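Local coordinates for kinesin-like protein KAR3 (Saccharomyces cerevisiae, PDB 1F9V) that probably hydrolyses ATP to drive movement along microtubules, as a kinesin-family motor domain whose structure holds ADP and a magnesium ion, at residues 136-141 against 179-184; 222-227 against 235-240. The protein carries 2 engineered substitutions. One frame throughout, in Å; residues are numbered along the deposited sequence.

Interaction 1 (136-141 against 179-184)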
loop_
_atom_site.group_PDB
_atom_site.type_symbol
_atom_site.label_atom_id
_atom_site.label_comp_id
_atom_site.label_asym_id
_atom_site.label_seq_id
_atom_site.Cartn_x
_atom_site.Cartn_y
_atom_site.Cartn_z
ATOM N N GLU A 136 14.004 -0.924 -7.126
ATOM C CA GLU A 136 13.783 -2.286 -7.575
ATOM C C GLU A 136 12.273 -2.397 -7.741
ATOM O O GLU A 136 11.517 -1.681 -7.076
ATOM C CB GLU A 136 14.246 -3.306 -6.532
ATOM C CG GLU A 136 15.738 -3.295 -6.244
ATOM C CD GLU A 136 16.094 -2.349 -5.120
ATOM O OE1 GLU A 136 15.402 -2.380 -4.081
ATOM O OE2 GLU A 136 17.058 -1.569 -5.268
ATOM N N PHE A 137 11.844 -3.272 -8.638
ATOM C CA PHE A 137 10.422 -3.503 -8.876
ATOM C C PHE A 137 10.259 -5.011 -8.970
ATOM O O PHE A 137 10.686 -5.642 -9.946
ATOM C CB PHE A 137 9.964 -2.824 -10.176
ATOM C CG PHE A 137 8.468 -2.652 -10.288
ATOM C CD1 PHE A 137 7.631 -2.868 -9.195
ATOM C CD2 PHE A 137 7.899 -2.279 -11.497
ATOM C CE1 PHE A 137 6.245 -2.713 -9.310
ATOM C CE2 PHE A 137 6.520 -2.122 -11.621
ATOM C CZ PHE A 137 5.695 -2.341 -10.523
ATOM N N ILE A 138 9.655 -5.588 -7.937
ATOM C CA ILE A 138 9.460 -7.023 -7.885
ATOM C C ILE A 138 8.003 -7.366 -7.649
ATOM O O ILE A 138 7.173 -6.493 -7.402
ATOM C CB ILE A 138 10.284 -7.658 -6.726
ATOM C CG1 ILE A 138 9.765 -7.147 -5.377
ATOM C CG2 ILE A 138 11.772 -7.314 -6.875
ATOM C CD1 ILE A 138 10.284 -7.917 -4.168
ATOM N N GLU A 139 7.702 -8.653 -7.736
ATOM C CA GLU A 139 6.366 -9.130 -7.457
ATOM C C GLU A 139 6.524 -10.414 -6.657
ATOM O O GLU A 139 7.536 -11.107 -6.772
ATOM C CB GLU A 139 5.590 -9.404 -8.750
ATOM C CG GLU A 139 5.647 -10.845 -9.195
ATOM C CD GLU A 139 4.869 -11.111 -10.466
ATOM O OE1 GLU A 139 4.112 -10.222 -10.918
ATOM O OE2 GLU A 139 5.023 -12.222 -11.012
ATOM N N ILE A 140 5.540 -10.701 -5.816
ATOM C CA ILE A 140 5.537 -11.928 -5.048
ATOM C C ILE A 140 4.307 -12.669 -5.551
ATOM O O ILE A 140 3.186 -12.163 -5.464
ATOM C CB ILE A 140 5.416 -11.671 -3.530
ATOM C CG1 ILE A 140 6.739 -11.112 -2.992
ATOM C CG2 ILE A 140 5.092 -12.976 -2.802
ATOM C CD1 ILE A 140 6.672 -10.633 -1.562
ATOM N N TYR A 141 4.528 -13.846 -6.119
ATOM C CA TYR A 141 3.449 -14.673 -6.646
ATOM C C TYR A 141 3.633 -16.077 -6.089
ATOM O O TYR A 141 4.686 -16.699 -6.279
ATOM C CB TYR A 141 3.489 -14.711 -8.176
ATOM C CG TYR A 141 2.421 -15.603 -8.762
ATOM C CD1 TYR A 141 1.073 -15.358 -8.511
ATOM C CD2 TYR A 141 2.756 -16.720 -9.524
ATOM C CE1 TYR A 141 0.083 -16.202 -9.002
ATOM C CE2 TYR A 141 1.767 -17.577 -10.023
ATOM C CZ TYR A 141 0.436 -17.308 -9.751
ATOM O OH TYR A 141 -0.550 -18.149 -10.218
ATOM N N THR A 179 18.947 -11.046 -3.399
ATOM C CA THR A 179 19.968 -11.443 -4.357
ATOM C C THR A 179 19.442 -11.605 -5.778
ATOM O O THR A 179 18.306 -12.044 -6.000
ATOM C CB THR A 179 20.641 -12.755 -3.929
ATOM O OG1 THR A 179 19.693 -13.820 -4.000
ATOM C CG2 THR A 179 21.159 -12.646 -2.516
ATOM N N ASN A 180 20.286 -11.225 -6.732
ATOM C CA ASN A 180 19.981 -11.326 -8.151
ATOM C C ASN A 180 18.741 -10.568 -8.611
ATOM O O ASN A 180 18.051 -11.004 -9.529
ATOM C CB ASN A 180 19.867 -12.797 -8.539
ATOM C CG ASN A 180 21.128 -13.574 -8.208
ATOM O OD1 ASN A 180 22.239 -13.141 -8.533
ATOM N ND2 ASN A 180 20.966 -14.718 -7.551
ATOM N N VAL A 181 18.469 -9.434 -7.970
ATOM C CA VAL A 181 17.330 -8.605 -8.336
ATOM C C VAL A 181 17.871 -7.304 -8.891
ATOM O O VAL A 181 18.646 -6.614 -8.231
ATOM C CB VAL A 181 16.431 -8.286 -7.130
ATOM C CG1 VAL A 181 15.497 -7.119 -7.474
ATOM C CG2 VAL A 181 15.629 -9.527 -6.743
ATOM N N THR A 182 17.464 -6.977 -10.109
ATOM C CA THR A 182 17.911 -5.759 -10.764
ATOM C C THR A 182 17.597 -4.496 -9.971
ATOM O O THR A 182 16.472 -4.309 -9.500
ATOM C CB THR A 182 17.260 -5.619 -12.150
ATOM O OG1 THR A 182 17.495 -6.807 -12.906
ATOM C CG2 THR A 182 17.829 -4.425 -12.892
ATOM N N SER A 183 18.598 -3.641 -9.803
ATOM C CA SER A 183 18.392 -2.366 -9.127
ATOM C C SER A 183 18.786 -1.293 -10.133
ATOM O O SER A 183 19.762 -1.448 -10.872
ATOM C CB SER A 183 19.237 -2.245 -7.863
ATOM O OG SER A 183 18.878 -1.072 -7.145
ATOM N N CYS A 184 18.023 -0.209 -10.167
ATOM C CA CYS A 184 18.273 0.866 -11.115
ATOM C C CYS A 184 18.422 2.233 -10.474
ATOM O O CYS A 184 17.718 2.572 -9.521
ATOM C CB CYS A 184 17.134 0.927 -12.136
ATOM S SG CYS A 184 16.853 -0.616 -13.018
HETATM O O HOH W 1 13.845 -5.026 -9.822
#
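E136 and S183 meet through a single direct hydrogen bond at the surface. S183 OG donates to E136 OE2 at 2.7 Å, and OE2 receives it on its anti lone pair, away from OE1. A chi1 of -172° swings the hydroxyl away from the S183 backbone N and onto the carboxylate. The other carboxylate oxygen, E136 OE1, is hydrogen-bonded to H224 NE2. The two oxygens therefore have separate partners, and these fix how the carboxylate is turned. The E136 chain bends at chi2 (90°), and its middle lies against the loop: CG is 3.5 Å from T182 O.

The closer-packed part is apolar. V181 CG1 sits 3.8 Å from I138 CG2, the two side chains crossing at about a right angle. The same methyl is 4.0 Å from E136 CG, so it touches both residues. I138 is buried, with I145, I220 and L301 of helix 297-306 also against it.

The looser side is at T182, which meets the strand through its carbonyl, not its side chain. Here water 1 bridges the two backbones, taking a hydrogen bond from F137 N at 2.9 Å and probably giving one to T182 O at 2.7 Å. T182 N is held by D147 OD2. The next residue, S183, is exposed.

The loop thus lies beside strand 130-141 through side chains and water, just before the short strand 184-185 pairs antiparallel with it. The arrangement belongs to the margin of the large mixed beta sheet of the kinesin motor domain.

Interaction 2 (222-227 against 235-240)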
loop_
_atom_site.group_PDB
_atom_site.type_symbol
_atom_site.label_atom_id
_atom_site.label_comp_id
_atom_site.label_asym_id
_atom_site.label_seq_id
_atom_site.Cartn_x
_atom_site.Cartn_y
_atom_site.Cartn_z
ATOM N N ILE A 222 10.245 -0.689 -4.762
ATOM C CA ILE A 222 11.133 -0.303 -3.673
ATOM C C ILE A 222 12.053 0.829 -4.086
ATOM O O ILE A 222 12.714 0.755 -5.121
ATOM C CB ILE A 222 11.981 -1.516 -3.202
ATOM C CG1 ILE A 222 11.055 -2.684 -2.840
ATOM C CG2 ILE A 222 12.835 -1.124 -2.010
ATOM C CD1 ILE A 222 11.770 -4.003 -2.564
ATOM N N ILE A 223 12.086 1.871 -3.266
ATOM C CA ILE A 223 12.908 3.048 -3.516
ATOM C C ILE A 223 13.843 3.292 -2.336
ATOM O O ILE A 223 13.408 3.302 -1.184
ATOM C CB ILE A 223 12.033 4.312 -3.685
ATOM C CG1 ILE A 223 11.144 4.173 -4.924
ATOM C CG2 ILE A 223 12.918 5.553 -3.762
ATOM C CD1 ILE A 223 9.879 5.017 -4.872
ATOM N N HIS A 224 15.126 3.491 -2.625
ATOM C CA HIS A 224 16.100 3.766 -1.574
ATOM C C HIS A 224 16.614 5.194 -1.745
ATOM O O HIS A 224 17.010 5.591 -2.841
ATOM C CB HIS A 224 17.258 2.770 -1.654
ATOM C CG HIS A 224 16.816 1.343 -1.747
ATOM N ND1 HIS A 224 16.341 0.640 -0.661
ATOM C CD2 HIS A 224 16.761 0.494 -2.799
ATOM C CE1 HIS A 224 16.015 -0.583 -1.039
ATOM N NE2 HIS A 224 16.260 -0.698 -2.330
ATOM N N LEU A 225 16.575 5.968 -0.667
ATOM C CA LEU A 225 17.047 7.347 -0.703
ATOM C C LEU A 225 18.295 7.442 0.146
ATOM O O LEU A 225 18.213 7.373 1.374
ATOM C CB LEU A 225 16.004 8.307 -0.126
ATOM C CG LEU A 225 14.612 8.375 -0.745
ATOM C CD1 LEU A 225 13.869 9.552 -0.126
ATOM C CD2 LEU A 225 14.708 8.528 -2.256
ATOM N N SER A 226 19.442 7.610 -0.506
ATOM C CA SER A 226 20.710 7.721 0.206
ATOM C C SER A 226 21.260 9.144 0.136
ATOM O O SER A 226 21.679 9.611 -0.926
ATOM C CB SER A 226 21.728 6.738 -0.370
ATOM O OG SER A 226 22.884 6.718 0.447
ATOM N N GLY A 227 21.250 9.825 1.278
ATOM C CA GLY A 227 21.734 11.190 1.331
ATOM C C GLY A 227 23.020 11.381 2.113
ATOM O O GLY A 227 23.228 10.780 3.171
ATOM N N HIS A 235 24.627 11.741 7.437
ATOM C CA HIS A 235 24.274 10.674 6.512
ATOM C C HIS A 235 22.840 10.271 6.813
ATOM O O HIS A 235 22.380 10.400 7.948
ATOM C CB HIS A 235 25.196 9.467 6.710
ATOM C CG HIS A 235 26.405 9.466 5.824
ATOM N ND1 HIS A 235 27.542 10.191 6.111
ATOM C CD2 HIS A 235 26.669 8.796 4.675
ATOM C CE1 HIS A 235 28.455 9.966 5.181
ATOM N NE2 HIS A 235 27.948 9.122 4.298
ATOM N N SER A 236 22.131 9.795 5.796
ATOM C CA SER A 236 20.751 9.368 5.977
ATOM C C SER A 236 20.384 8.320 4.933
ATOM O O SER A 236 20.826 8.391 3.787
ATOM C CB SER A 236 19.803 10.571 5.889
ATOM O OG SER A 236 19.335 10.774 4.570
ATOM N N TYR A 237 19.592 7.334 5.348
ATOM C CA TYR A 237 19.155 6.272 4.452
ATOM C C TYR A 237 17.723 5.877 4.782
ATOM O O TYR A 237 17.411 5.562 5.924
ATOM C CB TYR A 237 20.065 5.051 4.585
ATOM C CG TYR A 237 19.923 4.071 3.444
ATOM C CD1 TYR A 237 20.597 4.270 2.235
ATOM C CD2 TYR A 237 19.109 2.946 3.565
ATOM C CE1 TYR A 237 20.463 3.368 1.179
ATOM C CE2 TYR A 237 18.972 2.042 2.517
ATOM C CZ TYR A 237 19.650 2.255 1.331
ATOM O OH TYR A 237 19.528 1.343 0.313
ATOM N N GLY A 238 16.858 5.906 3.779
ATOM C CA GLY A 238 15.468 5.545 3.995
ATOM C C GLY A 238 14.945 4.761 2.816
ATOM O O GLY A 238 15.345 5.002 1.678
ATOM N N THR A 239 14.048 3.818 3.080
ATOM C CA THR A 239 13.488 3.004 2.014
ATOM C C THR A 239 11.962 3.115 1.962
ATOM O O THR A 239 11.294 3.103 2.994
ATOM C CB THR A 239 13.886 1.518 2.198
ATOM O OG1 THR A 239 15.314 1.398 2.101
ATOM C CG2 THR A 239 13.245 0.649 1.142
ATOM N N LEU A 240 11.434 3.249 0.750
ATOM C CA LEU A 240 9.995 3.324 0.537
ATOM C C LEU A 240 9.573 2.068 -0.194
ATOM O O LEU A 240 10.187 1.682 -1.192
ATOM C CB LEU A 240 9.626 4.541 -0.309
ATOM C CG LEU A 240 9.995 5.883 0.311
ATOM C CD1 LEU A 240 11.218 6.433 -0.417
ATOM C CD2 LEU A 240 8.808 6.846 0.235
HETATM O O HOH W 2 17.409 9.429 3.227
#
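Strands 222-227 and 235-240 run antiparallel, their axes 4.6 Å apart at 164°. I223, L225 and G227 form hydrogen-bonded pairs with L240, G238 and S236. The two I223-L240 bonds are equal, with I223 N to L240 O at 2.8 Å. H224-T239 and S226-Y237 are the non-hydrogen-bonded pairs between them. This is the beta hairpin 218-228/235-244 of the central kinesin sheet.

On the H224 face, T239 OG1 lies in the plane of the imidazole, at its edge, and is hydrogen-bonded to ND1 at 3.0 Å; either atom could donate. The side chains lie side by side, pointing the same way. H224 NE2 bonds to E136 OE1. Y237 reaches diagonally across to the other strand, its OH 3.3 Å from H224 CB, while S226 CB meets the tyrosine ring edge at CD1. A leucine in place of H224 would probably leave T239 OG1 and E136 OE1 each without this partner.

On the opposite face, L240 CD1 touches I223 CG2 and L225 CG, both at 3.9 Å. I117 of helix 109-124 packs on both leucines. Nearer the hairpin end, water 2 donates to L225 O and accepts from S236 OG at 2.7 Å.

How the interactions relate
The centres of the two interactions are about 16 Å apart. Interaction 1 closes along the chain before interaction 2 opens. Both reach one mixed sheet, in which strand 130-141 pairs antiparallel with strand 218-228, and that strand pairs with 235-244. The two contacts touch directly: they share the E136-H224 bond, and E136 O is 2.8 Å from I222 N. E136 and H224 thus tie the loop 179-184 to the hairpin through neighbouring strands. Strand 235-244 continues the sheet inward, running parallel to strand 86-91, which leads to the P-loop, where one of the two bound ADP molecules sits. Interaction 1 lies at the sheet margin, interaction 2 one strand further in.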